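Local coordinates for putative esterase (Sulfolobus solfataricus P2, PDB 2RAU), which is probably an alpha/beta-hydrolase with lipase or esterase activity and binds calcium, at residues G122-V134 / F153-Y165. Sequence-based numbering, arbitrary orientation.
Sequences GWSTWISDIKEVV and FGGIAALNYSSLY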
loop_
_atom_site.group_PDB
_atom_site.type_symbol
_atom_site.label_atom_id
_atom_site.label_comp_id
_atom_site.label_asym_id
_atom_site.label_seq_id
_atom_site.Cartn_x
_atom_site.Cartn_y
_atom_site.Cartn_z
ATOM N N GLY A 122 -11.130 -9.821 7.859
ATOM C CA GLY A 122 -10.415 -9.313 9.013
ATOM C C GLY A 122 -8.962 -9.719 8.994
ATOM O O GLY A 122 -8.436 -10.141 7.979
ATOM N N TRP A 123 -8.328 -9.631 10.150
ATOM C CA TRP A 123 -6.906 -9.889 10.292
ATOM C C TRP A 123 -6.499 -11.326 10.019
ATOM O O TRP A 123 -5.465 -11.580 9.413
ATOM C CB TRP A 123 -6.425 -9.438 11.695
ATOM C CG TRP A 123 -6.196 -8.009 11.714
ATOM C CD1 TRP A 123 -6.930 -7.042 12.367
ATOM C CD2 TRP A 123 -5.221 -7.317 10.946
ATOM N NE1 TRP A 123 -6.421 -5.806 12.091
ATOM C CE2 TRP A 123 -5.375 -5.949 11.205
ATOM C CE3 TRP A 123 -4.196 -7.730 10.094
ATOM C CZ2 TRP A 123 -4.531 -4.987 10.645
ATOM C CZ3 TRP A 123 -3.395 -6.774 9.504
ATOM C CH2 TRP A 123 -3.540 -5.427 9.802
ATOM N N SER A 124 -7.264 -12.302 10.478
ATOM C CA SER A 124 -6.868 -13.686 10.174
ATOM C C SER A 124 -6.923 -13.948 8.656
ATOM O O SER A 124 -6.056 -14.633 8.101
ATOM C CB SER A 124 -7.650 -14.720 11.010
ATOM O OG SER A 124 -9.003 -14.683 10.696
ATOM N N THR A 125 -7.890 -13.363 7.969
ATOM C CA THR A 125 -7.951 -13.487 6.517
ATOM C C THR A 125 -6.744 -12.844 5.841
ATOM O O THR A 125 -6.077 -13.472 5.032
ATOM C CB THR A 125 -9.289 -12.916 5.961
ATOM O OG1 THR A 125 -10.367 -13.687 6.497
ATOM C CG2 THR A 125 -9.325 -12.929 4.417
ATOM N N TRP A 126 -6.480 -11.587 6.162
ATOM C CA TRP A 126 -5.374 -10.834 5.573
ATOM C C TRP A 126 -4.037 -11.502 5.883
ATOM O O TRP A 126 -3.217 -11.627 4.998
ATOM C CB TRP A 126 -5.392 -9.360 6.073
ATOM C CG TRP A 126 -5.804 -8.353 5.032
ATOM C CD1 TRP A 126 -5.084 -7.247 4.621
ATOM C CD2 TRP A 126 -6.997 -8.365 4.226
ATOM N NE1 TRP A 126 -5.775 -6.580 3.632
ATOM C CE2 TRP A 126 -6.951 -7.223 3.388
ATOM C CE3 TRP A 126 -8.111 -9.211 4.151
ATOM C CZ2 TRP A 126 -7.940 -6.936 2.473
ATOM C CZ3 TRP A 126 -9.094 -8.921 3.232
ATOM C CH2 TRP A 126 -9.015 -7.799 2.431
ATOM N N ILE A 127 -3.843 -11.882 7.148
ATOM C CA ILE A 127 -2.622 -12.579 7.568
ATOM C C ILE A 127 -2.459 -13.911 6.811
ATOM O O ILE A 127 -1.362 -14.184 6.300
ATOM C CB ILE A 127 -2.495 -12.695 9.085
ATOM C CG1 ILE A 127 -2.252 -11.278 9.667
ATOM C CG2 ILE A 127 -1.321 -13.656 9.460
ATOM C CD1 ILE A 127 -2.328 -11.216 11.151
ATOM N N SER A 128 -3.551 -14.653 6.603
ATOM C CA SER A 128 -3.473 -15.916 5.878
ATOM C C SER A 128 -3.053 -15.682 4.419
ATOM O O SER A 128 -2.305 -16.473 3.840
ATOM C CB SER A 128 -4.780 -16.712 5.962
ATOM O OG SER A 128 -5.818 -16.157 5.142
ATOM N N ASP A 129 -3.508 -14.583 3.831
ATOM C CA ASP A 129 -3.199 -14.259 2.462
ATOM C C ASP A 129 -1.734 -13.841 2.339
ATOM O O ASP A 129 -1.047 -14.243 1.406
ATOM C CB ASP A 129 -4.094 -13.121 1.968
ATOM C CG ASP A 129 -5.565 -13.526 1.831
ATOM O OD1 ASP A 129 -5.844 -14.709 1.834
ATOM O OD2 ASP A 129 -6.452 -12.639 1.690
ATOM N N ILE A 130 -1.259 -12.989 3.251
ATOM C CA ILE A 130 0.144 -12.635 3.260
ATOM C C ILE A 130 1.029 -13.919 3.421
ATOM O O ILE A 130 2.066 -14.047 2.762
ATOM C CB ILE A 130 0.452 -11.596 4.359
ATOM C CG1 ILE A 130 -0.352 -10.278 4.101
ATOM C CG2 ILE A 130 1.944 -11.285 4.381
ATOM C CD1 ILE A 130 -0.370 -9.274 5.326
ATOM N N LYS A 131 0.636 -14.831 4.315
ATOM C CA LYS A 131 1.351 -16.091 4.505
ATOM C C LYS A 131 1.499 -16.931 3.209
ATOM O O LYS A 131 2.584 -17.476 2.915
ATOM C CB LYS A 131 0.722 -16.921 5.646
ATOM C CG LYS A 131 1.315 -18.334 5.844
ATOM C CD LYS A 131 2.835 -18.446 6.054
ATOM C CE LYS A 131 3.255 -18.643 7.479
ATOM N NZ LYS A 131 4.730 -18.865 7.593
ATOM N N GLU A 132 0.417 -17.055 2.453
ATOM C CA GLU A 132 0.468 -17.747 1.169
ATOM C C GLU A 132 1.477 -17.110 0.224
ATOM O O GLU A 132 2.163 -17.815 -0.526
ATOM C CB GLU A 132 -0.911 -17.767 0.498
ATOM C CG GLU A 132 -1.971 -18.598 1.115
ATOM C CD GLU A 132 -1.586 -20.055 1.286
ATOM O OE1 GLU A 132 -0.924 -20.647 0.427
ATOM O OE2 GLU A 132 -1.938 -20.581 2.334
ATOM N N VAL A 133 1.524 -15.780 0.197
ATOM C CA VAL A 133 2.473 -15.065 -0.662
ATOM C C VAL A 133 3.928 -15.311 -0.164
ATOM O O VAL A 133 4.836 -15.566 -0.955
ATOM C CB VAL A 133 2.119 -13.571 -0.710
ATOM C CG1 VAL A 133 3.282 -12.742 -1.141
ATOM C CG2 VAL A 133 0.835 -13.342 -1.561
ATOM N N VAL A 134 4.151 -15.205 1.142
ATOM C CA VAL A 134 5.482 -15.412 1.710
ATOM C C VAL A 134 6.017 -16.818 1.419
ATOM O O VAL A 134 7.173 -16.970 1.054
ATOM C CB VAL A 134 5.502 -15.106 3.259
ATOM C CG1 VAL A 134 6.794 -15.635 3.924
ATOM C CG2 VAL A 134 5.258 -13.579 3.516
ATOM N N PHE A 153 -1.429 1.405 6.166
ATOM C CA PHE A 153 -2.042 0.162 6.679
ATOM C C PHE A 153 -1.110 -1.053 6.499
ATOM O O PHE A 153 -1.023 -1.929 7.346
ATOM C CB PHE A 153 -3.356 -0.163 5.952
ATOM C CG PHE A 153 -3.787 -1.581 6.144
ATOM C CD1 PHE A 153 -4.478 -1.963 7.273
ATOM C CD2 PHE A 153 -3.409 -2.573 5.234
ATOM C CE1 PHE A 153 -4.852 -3.297 7.453
ATOM C CE2 PHE A 153 -3.787 -3.926 5.426
ATOM C CZ PHE A 153 -4.467 -4.272 6.560
ATOM N N GLY A 154 -0.435 -1.132 5.370
ATOM C CA GLY A 154 0.499 -2.230 5.123
ATOM C C GLY A 154 1.617 -2.324 6.125
ATOM O O GLY A 154 2.179 -3.399 6.318
ATOM N N GLY A 155 1.976 -1.213 6.754
ATOM C CA GLY A 155 2.960 -1.229 7.844
ATOM C C GLY A 155 2.446 -1.901 9.115
ATOM O O GLY A 155 3.168 -2.648 9.768
ATOM N N ILE A 156 1.174 -1.652 9.440
ATOM C CA ILE A 156 0.486 -2.346 10.531
ATOM C C ILE A 156 0.407 -3.841 10.197
ATOM O O ILE A 156 0.669 -4.679 11.044
ATOM C CB ILE A 156 -0.968 -1.782 10.784
ATOM C CG1 ILE A 156 -0.930 -0.286 11.164
ATOM C CG2 ILE A 156 -1.612 -2.509 11.928
ATOM C CD1 ILE A 156 -2.278 0.509 11.035
ATOM N N ALA A 157 0.015 -4.164 8.973
ATOM C CA ALA A 157 -0.040 -5.551 8.508
ATOM C C ALA A 157 1.343 -6.223 8.643
ATOM O O ALA A 157 1.427 -7.365 9.104
ATOM C CB ALA A 157 -0.552 -5.617 7.078
ATOM N N ALA A 158 2.408 -5.516 8.264
ATOM C CA ALA A 158 3.779 -6.054 8.338
ATOM C C ALA A 158 4.164 -6.381 9.780
ATOM O O ALA A 158 4.766 -7.447 10.073
ATOM C CB ALA A 158 4.757 -5.086 7.749
ATOM N N LEU A 159 3.821 -5.476 10.691
ATOM C CA LEU A 159 4.104 -5.677 12.095
ATOM C C LEU A 159 3.282 -6.807 12.699
ATOM O O LEU A 159 3.807 -7.602 13.492
ATOM C CB LEU A 159 3.872 -4.384 12.880
ATOM C CG LEU A 159 5.153 -3.605 13.182
ATOM C CD1 LEU A 159 4.874 -2.116 13.355
ATOM C CD2 LEU A 159 5.833 -4.233 14.412
ATOM N N ASN A 160 1.987 -6.836 12.371
ATOM C CA ASN A 160 1.092 -7.916 12.831
ATOM C C ASN A 160 1.546 -9.311 12.315
ATOM O O ASN A 160 1.573 -10.307 13.062
ATOM C CB ASN A 160 -0.353 -7.601 12.404
ATOM C CG ASN A 160 -0.946 -6.457 13.184
ATOM O OD1 ASN A 160 -0.316 -5.950 14.106
ATOM N ND2 ASN A 160 -2.142 -6.002 12.792
ATOM N N TYR A 161 1.884 -9.377 11.031
ATOM C CA TYR A 161 2.412 -10.596 10.424
ATOM C C TYR A 161 3.703 -11.031 11.127
ATOM O O TYR A 161 3.856 -12.211 11.495
ATOM C CB TYR A 161 2.668 -10.414 8.904
ATOM C CG TYR A 161 3.084 -11.685 8.262
ATOM C CD1 TYR A 161 2.143 -12.562 7.747
ATOM C CD2 TYR A 161 4.438 -12.048 8.188
ATOM C CE1 TYR A 161 2.529 -13.760 7.194
ATOM C CE2 TYR A 161 4.824 -13.265 7.609
ATOM C CZ TYR A 161 3.865 -14.108 7.127
ATOM O OH TYR A 161 4.226 -15.323 6.561
ATOM N N SER A 162 4.606 -10.071 11.341
ATOM C CA SER A 162 5.874 -10.335 11.982
ATOM C C SER A 162 5.706 -10.797 13.414
ATOM O O SER A 162 6.435 -11.641 13.855
ATOM C CB SER A 162 6.780 -9.095 11.948
ATOM O OG SER A 162 7.129 -8.771 10.627
ATOM N N SER A 163 4.738 -10.250 14.138
ATOM C CA SER A 163 4.517 -10.652 15.510
ATOM C C SER A 163 4.211 -12.159 15.610
ATOM O O SER A 163 4.453 -12.767 16.655
ATOM C CB SER A 163 3.400 -9.824 16.143
ATOM O OG SER A 163 2.124 -10.283 15.760
ATOM N N LEU A 164 3.695 -12.750 14.527
ATOM C CA LEU A 164 3.319 -14.136 14.516
ATOM C C LEU A 164 4.355 -15.037 13.871
ATOM O O LEU A 164 4.457 -16.184 14.251
ATOM C CB LEU A 164 1.993 -14.312 13.782
ATOM C CG LEU A 164 0.744 -13.699 14.407
ATOM C CD1 LEU A 164 -0.386 -13.667 13.339
ATOM C CD2 LEU A 164 0.327 -14.434 15.668
ATOM N N TYR A 165 5.088 -14.531 12.874
ATOM C CA TYR A 165 5.936 -15.343 12.035
ATOM C C TYR A 165 7.362 -14.887 11.840
ATOM O O TYR A 165 8.067 -15.487 11.043
ATOM C CB TYR A 165 5.298 -15.397 10.654
ATOM C CG TYR A 165 3.901 -15.995 10.629
ATOM C CD1 TYR A 165 3.713 -17.335 10.903
ATOM C CD2 TYR A 165 2.791 -15.238 10.289
ATOM C CE1 TYR A 165 2.460 -17.899 10.845
ATOM C CE2 TYR A 165 1.532 -15.795 10.228
ATOM C CZ TYR A 165 1.378 -17.121 10.521
ATOM O OH TYR A 165 0.142 -17.723 10.458
#
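The helical segments 123-134 and 153-165 cross at -77°, with their axes 10.3 Å apart, and I127 and Y161 face each other where the backbones come nearest. No hydrogen bond joins them; the interface is built from interlocking side chains. W123 is a knob among F153, I156, A157 and N160. The amide nitrogen ND2 of N160 sits over one face of the indole, 3.4 Å from CH2 of W123, with the amide plane steeply inclined to the ring, while N160 OD1 is engaged by Y290. F153 brings its ring nearly parallel to the six-membered ring of W123 but slid aside, and its edge reaches W126, CZ of F153 lying 3.6 Å from CD1 of W126; the three rings form an aromatic cluster. I127 is lodged among N160, Y161, L164 and Y165, its CG2 at the edge of the Y165 ring.

Y161 is the reciprocal knob. With CG anti to the backbone N (chi1 -175°), its ring extends between I127, I130, K131 and V134. CG2 of I130 makes a CH-pi contact over one face, 4.0 Å from the Y161 ring centroid, and CD2 of Y165 lies over the other. The hydroxyl OH of Y161 touches CB of V134 at 3.5 Å and hydrogen-bonds to D169. An alanine here is likely to leave a gap between I130 and Y165, which sandwich the ring, and to deprive D169 of one hydrogen-bonding partner. The bent K131 chain lays CE over the Y165 face, with NZ in an off-centre cation-pi contact 4.3 Å from the ring centroid and salt-bridged to D169.

The contact thus joins two helices that pack on strand 52-56 of the central sheet, the second following the probable nucleophile elbow: apolar and aromatic packing dominates, while K131 NZ and Y161 OH share D169 at the C-terminal end of helix 153-169.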